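Local structure of single-stranded DNA-binding protein (Mycobacterium smegmatis, 5GQO) at residues Glu25-Val30 and Val99-Thr104; Thr75-Gly80 and Ser117-Ala122. The protein probably binds single-stranded DNA through an OB-fold domain, four copies of which assemble into a tetramer. All blocks are in the same frame, centred on the assembly; numbering follows the deposited sequence.

Contact 1: residues Glu25-Val30 and Val99-Thr104; sequences ETPFTV and VGHLYT
Three backbone hydrogen bonds lace Thr26-Phe28 to Gly100-Leu102. Phe28 and Gly100 form an antiparallel hydrogen-bonded pair, with Gly100 N giving to Phe28 O at 2.9 Å and Phe28 N to Gly100 O at 3.0 Å. Beyond it Leu102 N reaches Thr26 O at 2.9 Å, and a water continues the ladder, accepting from Thr26 N and donating to Leu102 O. Strand 95-105 turns a corner at Gly100, as strands of an OB-fold barrel do when they pass from one sheet to another; glycine suits the place because its backbone, fully extended in phi but with psi at -134°, lies in a region that residues with a CB rarely occupy.

The apolar part is a CH-pi contact: Leu102 CD1 lies over one face of the Phe28 ring, 4.3 Å from its centroid. With CG anti to the backbone N (chi1 -179°), the ring reaches the buried side, where Val120 and Leu72 also pack.

At the polar end, Tyr103 OH donates to Glu25 OE1 from above the carboxylate plane, the ring and carboxylate turned 67° apart. Glu25 CG lies over one face of the His101 imidazole, and Glu25 CB makes the nearer approach, 3.5 Å from His101 ND1.

Contact 2: residues Thr75-Gly80 and Ser117-Ala122; sequences TVNCWG and SVEVRA
Glu119 and Asn77 meet above a parallel pairing of strands 73-79 and 117-122, and the glutamate can be followed outward atom by atom. Its CB sits 3.8 Å from Thr75 O, the same carbonyl that accepts the backbone N-H of Val120. CG, set beside the backbone N by a chi1 of -66°, runs alongside the threonine and packs on Thr75 CB at 3.8 Å, so the aliphatic part of the acid lies against the beta-branched carbon of its partner. Beyond CG the chain is extended and carries CD past the threonine to the amide of Asn77. There OE1 takes a hydrogen bond from Asn77 ND2 (3.1 Å, N-H...O angle 167°), met on its anti side, while the carboxylate stands nearly perpendicular to the amide plane that contains the bond.

Beneath these side chains the backbone alternates as a parallel ladder should: Asn77 N gives to Val120 O, and Asn77 O accepts from Ala122 N at 3.1 Å. A water then bridges Trp79 N and Ala122 O where direct pairing ends. On the buried side Val76 CG1 touches Ala122 CB at 3.8 Å; the same methyl also meets Cys78 SG, at 4.2 Å, so the three small apolar groups close up together. Arg121 CD approaches the five-membered part of the Trp79 indole obliquely.

Such a parallel pair within an otherwise largely antiparallel sheet is characteristic of the OB-fold barrel. Val76 and Val120 make one face apolar, while Thr75, Asn77, Glu119 and Arg121 make the other mainly polar. Because the carboxylate receives a neutral amide rather than a cation, its charge is probably not cancelled by this bond, which probably helps to orient the amide and the carboxylate.

Strands 95-105 and 117-122 are neighbours in one sheet and join contact 1 to contact 2, whose centres lie 9 Å apart. Two probable backbone hydrogen bonds tie them, His101 O to Arg121 N and Tyr103 N to Glu119 O, both 2.9 Å. Packing crosses the same seam, Tyr103 CE2 lying 3.6 Å from Arg121 CB. The pairing order is thus 25-30, 99-104, 117-122, 75-80, with the sheet curling at Gly100. Contact 1 meets three other subunits, including Thr29 of the third; contact 2 lies deeper in its own chain. The calcium site known at Pro38, not occupied in this chain, is about 8 Å from Cys78, measured between side chains.

Contact 1: residues Glu25-Val30 and Val99-Thr104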
loop_
_atom_site.group_PDB
_atom_site.type_symbol
_atom_site.label_atom_id
_atom_site.label_comp_id
_atom_site.label_asym_id
_atom_site.label_seq_id
_atom_site.Cartn_x
_atom_site.Cartn_y
_atom_site.Cartn_z
ATOM N N GLU B 25 2.674 -10.617 -6.274
ATOM C CA GLU B 25 3.123 -9.384 -6.916
ATOM C C GLU B 25 3.309 -8.313 -5.833
ATOM O O GLU B 25 2.864 -8.492 -4.708
ATOM C CB GLU B 25 2.100 -8.900 -7.943
ATOM C CG GLU B 25 1.577 -9.982 -8.925
ATOM C CD GLU B 25 2.045 -9.787 -10.362
ATOM O OE1 GLU B 25 3.277 -9.658 -10.584
ATOM O OE2 GLU B 25 1.170 -9.780 -11.275
ATOM N N THR B 26 4.001 -7.224 -6.137
ATOM C CA THR B 26 4.162 -6.121 -5.172
ATOM C C THR B 26 3.195 -4.922 -5.465
ATOM O O THR B 26 3.430 -4.145 -6.403
ATOM C CB THR B 26 5.623 -5.623 -5.153
ATOM O OG1 THR B 26 6.480 -6.668 -4.689
ATOM C CG2 THR B 26 5.802 -4.456 -4.212
ATOM N N PRO B 27 2.133 -4.764 -4.669
ATOM C CA PRO B 27 1.196 -3.685 -4.992
ATOM C C PRO B 27 1.793 -2.331 -4.724
ATOM O O PRO B 27 2.703 -2.207 -3.980
ATOM C CB PRO B 27 0.004 -3.930 -4.082
ATOM C CG PRO B 27 0.445 -4.987 -3.137
ATOM C CD PRO B 27 1.528 -5.755 -3.791
ATOM N N PHE B 28 1.317 -1.331 -5.441
ATOM C CA PHE B 28 1.901 -0.022 -5.409
ATOM C C PHE B 28 0.874 1.031 -5.779
ATOM O O PHE B 28 0.033 0.815 -6.681
ATOM C CB PHE B 28 3.043 -0.004 -6.393
ATOM C CG PHE B 28 3.778 1.311 -6.456
ATOM C CD1 PHE B 28 4.435 1.804 -5.336
ATOM C CD2 PHE B 28 3.823 2.038 -7.609
ATOM C CE1 PHE B 28 5.136 3.001 -5.373
ATOM C CE2 PHE B 28 4.545 3.229 -7.675
ATOM C CZ PHE B 28 5.192 3.717 -6.554
ATOM N N THR B 29 0.993 2.181 -5.117
ATOM C CA THR B 29 0.205 3.350 -5.384
ATOM C C THR B 29 1.088 4.563 -5.421
ATOM O O THR B 29 1.948 4.706 -4.588
ATOM C CB THR B 29 -0.789 3.614 -4.313
ATOM O OG1 THR B 29 -1.768 2.568 -4.289
ATOM C CG2 THR B 29 -1.502 4.953 -4.631
ATOM N N VAL B 30 0.919 5.410 -6.434
ATOM C CA VAL B 30 1.598 6.701 -6.475
ATOM C C VAL B 30 0.616 7.796 -6.890
ATOM O O VAL B 30 -0.241 7.596 -7.737
ATOM C CB VAL B 30 2.849 6.707 -7.401
ATOM C CG1 VAL B 30 2.495 6.464 -8.862
ATOM C CG2 VAL B 30 3.611 8.014 -7.276
ATOM N N VAL B 99 -2.571 3.189 -9.484
ATOM C CA VAL B 99 -2.563 1.987 -8.708
ATOM C C VAL B 99 -2.160 0.801 -9.583
ATOM O O VAL B 99 -2.619 0.713 -10.702
ATOM C CB VAL B 99 -3.931 1.696 -8.167
ATOM C CG1 VAL B 99 -3.912 0.424 -7.304
ATOM C CG2 VAL B 99 -4.381 2.871 -7.350
ATOM N N GLY B 100 -1.293 -0.086 -9.076
ATOM C CA GLY B 100 -0.959 -1.302 -9.805
ATOM C C GLY B 100 0.083 -2.159 -9.112
ATOM O O GLY B 100 0.034 -2.360 -7.918
ATOM N N HIS B 101 1.066 -2.621 -9.864
ATOM C CA HIS B 101 2.101 -3.455 -9.310
ATOM C C HIS B 101 3.424 -2.965 -9.784
ATOM O O HIS B 101 3.544 -2.524 -10.912
ATOM C CB HIS B 101 1.852 -4.930 -9.656
ATOM C CG HIS B 101 0.552 -5.437 -9.128
ATOM N ND1 HIS B 101 0.396 -5.890 -7.834
ATOM C CD2 HIS B 101 -0.652 -5.563 -9.714
ATOM C CE1 HIS B 101 -0.858 -6.258 -7.633
ATOM N NE2 HIS B 101 -1.505 -6.094 -8.769
ATOM N N LEU B 102 4.431 -3.040 -8.922
ATOM C CA LEU B 102 5.756 -2.486 -9.255
ATOM C C LEU B 102 6.777 -3.547 -9.700
ATOM O O LEU B 102 6.791 -4.643 -9.141
ATOM C CB LEU B 102 6.278 -1.775 -8.006
ATOM C CG LEU B 102 7.478 -0.852 -8.199
ATOM C CD1 LEU B 102 7.106 0.327 -9.069
ATOM C CD2 LEU B 102 7.850 -0.381 -6.831
ATOM N N TYR B 103 7.619 -3.209 -10.663
ATOM C CA TYR B 103 8.526 -4.166 -11.351
ATOM C C TYR B 103 9.825 -3.472 -11.545
ATOM O O TYR B 103 9.827 -2.260 -11.719
ATOM C CB TYR B 103 8.032 -4.610 -12.790
ATOM C CG TYR B 103 6.789 -5.416 -12.685
ATOM C CD1 TYR B 103 6.845 -6.769 -12.258
ATOM C CD2 TYR B 103 5.522 -4.841 -12.907
ATOM C CE1 TYR B 103 5.679 -7.538 -12.084
ATOM C CE2 TYR B 103 4.339 -5.613 -12.729
ATOM C CZ TYR B 103 4.423 -6.953 -12.307
ATOM O OH TYR B 103 3.273 -7.684 -12.122
ATOM N N THR B 104 10.935 -4.218 -11.529
ATOM C CA THR B 104 12.190 -3.686 -12.059
ATOM C C THR B 104 12.526 -4.473 -13.320
ATOM O O THR B 104 12.468 -5.696 -13.358
ATOM C CB THR B 104 13.401 -3.707 -11.048
ATOM O OG1 THR B 104 13.238 -4.735 -10.102
ATOM C CG2 THR B 104 13.502 -2.438 -10.227
HETATM O O HOH W 1 4.973 -6.615 -8.575
#

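Contact 2: residues Thr75-Gly80 and Ser117-Ala122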
loop_
_atom_site.group_PDB
_atom_site.type_symbol
_atom_site.label_atom_id
_atom_site.label_comp_id
_atom_site.label_asym_id
_atom_site.label_seq_id
_atom_site.Cartn_x
_atom_site.Cartn_y
_atom_site.Cartn_z
ATOM N N THR B 75 7.997 5.003 -14.398
ATOM C CA THR B 75 7.342 4.817 -15.679
ATOM C C THR B 75 6.072 4.016 -15.379
ATOM O O THR B 75 6.128 3.054 -14.641
ATOM C CB THR B 75 8.299 4.062 -16.627
ATOM O OG1 THR B 75 9.462 4.856 -16.850
ATOM C CG2 THR B 75 7.649 3.731 -17.945
ATOM N N VAL B 76 4.948 4.424 -15.935
ATOM C CA VAL B 76 3.672 3.739 -15.755
ATOM C C VAL B 76 3.271 3.139 -17.090
ATOM O O VAL B 76 3.393 3.805 -18.110
ATOM C CB VAL B 76 2.578 4.723 -15.356
ATOM C CG1 VAL B 76 1.297 3.991 -15.106
ATOM C CG2 VAL B 76 2.990 5.485 -14.117
ATOM N N ASN B 77 2.765 1.912 -17.083
ATOM C CA ASN B 77 2.343 1.248 -18.286
ATOM C C ASN B 77 0.875 0.931 -18.169
ATOM O O ASN B 77 0.491 0.197 -17.290
ATOM C CB ASN B 77 3.044 -0.075 -18.441
ATOM C CG ASN B 77 4.521 0.051 -18.598
ATOM O OD1 ASN B 77 5.026 0.917 -19.286
ATOM N ND2 ASN B 77 5.236 -0.854 -17.969
ATOM N N CYS B 78 0.057 1.439 -19.085
ATOM C CA CYS B 78 -1.330 1.079 -19.131
ATOM C C CYS B 78 -1.642 0.238 -20.384
ATOM O O CYS B 78 -1.112 0.472 -21.467
ATOM C CB CYS B 78 -2.146 2.351 -19.157
ATOM S SG CYS B 78 -1.703 3.529 -17.892
ATOM N N TRP B 79 -2.525 -0.727 -20.225
ATOM C CA TRP B 79 -2.836 -1.691 -21.256
ATOM C C TRP B 79 -4.334 -1.743 -21.413
ATOM O O TRP B 79 -5.079 -1.462 -20.479
ATOM C CB TRP B 79 -2.360 -3.110 -20.839
ATOM C CG TRP B 79 -0.877 -3.279 -20.718
ATOM C CD1 TRP B 79 -0.128 -3.187 -19.589
ATOM C CD2 TRP B 79 0.029 -3.584 -21.773
ATOM N NE1 TRP B 79 1.205 -3.377 -19.884
ATOM C CE2 TRP B 79 1.318 -3.626 -21.226
ATOM C CE3 TRP B 79 -0.125 -3.829 -23.139
ATOM C CZ2 TRP B 79 2.443 -3.904 -22.004
ATOM C CZ3 TRP B 79 1.001 -4.085 -23.918
ATOM C CH2 TRP B 79 2.257 -4.137 -23.346
ATOM N N GLY B 80 -4.794 -2.142 -22.581
ATOM C CA GLY B 80 -6.209 -2.487 -22.730
ATOM C C GLY B 80 -7.135 -1.303 -22.604
ATOM O O GLY B 80 -6.829 -0.175 -23.060
ATOM N N SER B 117 15.349 -0.202 -14.818
ATOM C CA SER B 117 14.305 0.819 -14.683
ATOM C C SER B 117 13.102 0.296 -13.895
ATOM O O SER B 117 12.709 -0.859 -14.022
ATOM C CB SER B 117 13.835 1.283 -16.057
ATOM O OG SER B 117 12.930 0.343 -16.641
ATOM N N VAL B 118 12.517 1.176 -13.098
ATOM C CA VAL B 118 11.439 0.817 -12.210
ATOM C C VAL B 118 10.123 1.234 -12.821
ATOM O O VAL B 118 9.972 2.362 -13.250
ATOM C CB VAL B 118 11.682 1.439 -10.834
ATOM C CG1 VAL B 118 10.894 2.692 -10.649
ATOM C CG2 VAL B 118 11.325 0.428 -9.760
ATOM N N GLU B 119 9.195 0.286 -12.944
ATOM C CA GLU B 119 7.995 0.506 -13.731
ATOM C C GLU B 119 6.774 -0.021 -13.046
ATOM O O GLU B 119 6.853 -0.985 -12.289
ATOM C CB GLU B 119 8.112 -0.201 -15.074
ATOM C CG GLU B 119 9.194 0.383 -15.972
ATOM C CD GLU B 119 9.308 -0.370 -17.275
ATOM O OE1 GLU B 119 8.298 -0.933 -17.736
ATOM O OE2 GLU B 119 10.416 -0.414 -17.824
ATOM N N VAL B 120 5.644 0.603 -13.334
ATOM C CA VAL B 120 4.400 0.193 -12.769
ATOM C C VAL B 120 3.497 -0.428 -13.825
ATOM O O VAL B 120 3.278 0.171 -14.881
ATOM C CB VAL B 120 3.659 1.418 -12.192
ATOM C CG1 VAL B 120 2.299 1.009 -11.615
ATOM C CG2 VAL B 120 4.509 2.104 -11.164
ATOM N N ARG B 121 2.978 -1.622 -13.561
ATOM C CA ARG B 121 1.912 -2.149 -14.405
ATOM C C ARG B 121 0.622 -1.671 -13.771
ATOM O O ARG B 121 0.152 -2.277 -12.795
ATOM C CB ARG B 121 1.908 -3.682 -14.479
ATOM C CG ARG B 121 0.641 -4.280 -15.104
ATOM C CD ARG B 121 0.996 -5.193 -16.241
ATOM N NE ARG B 121 1.220 -6.558 -15.779
ATOM C CZ ARG B 121 2.331 -7.291 -16.016
ATOM N NH1 ARG B 121 3.391 -6.841 -16.718
ATOM N NH2 ARG B 121 2.363 -8.521 -15.536
ATOM N N ALA B 122 0.030 -0.630 -14.350
ATOM C CA ALA B 122 -1.145 -0.028 -13.758
ATOM C C ALA B 122 -2.372 -0.869 -13.958
ATOM O O ALA B 122 -2.542 -1.510 -14.991
ATOM C CB ALA B 122 -1.375 1.372 -14.315
HETATM O O HOH W 2 -2.923 -1.834 -17.765
#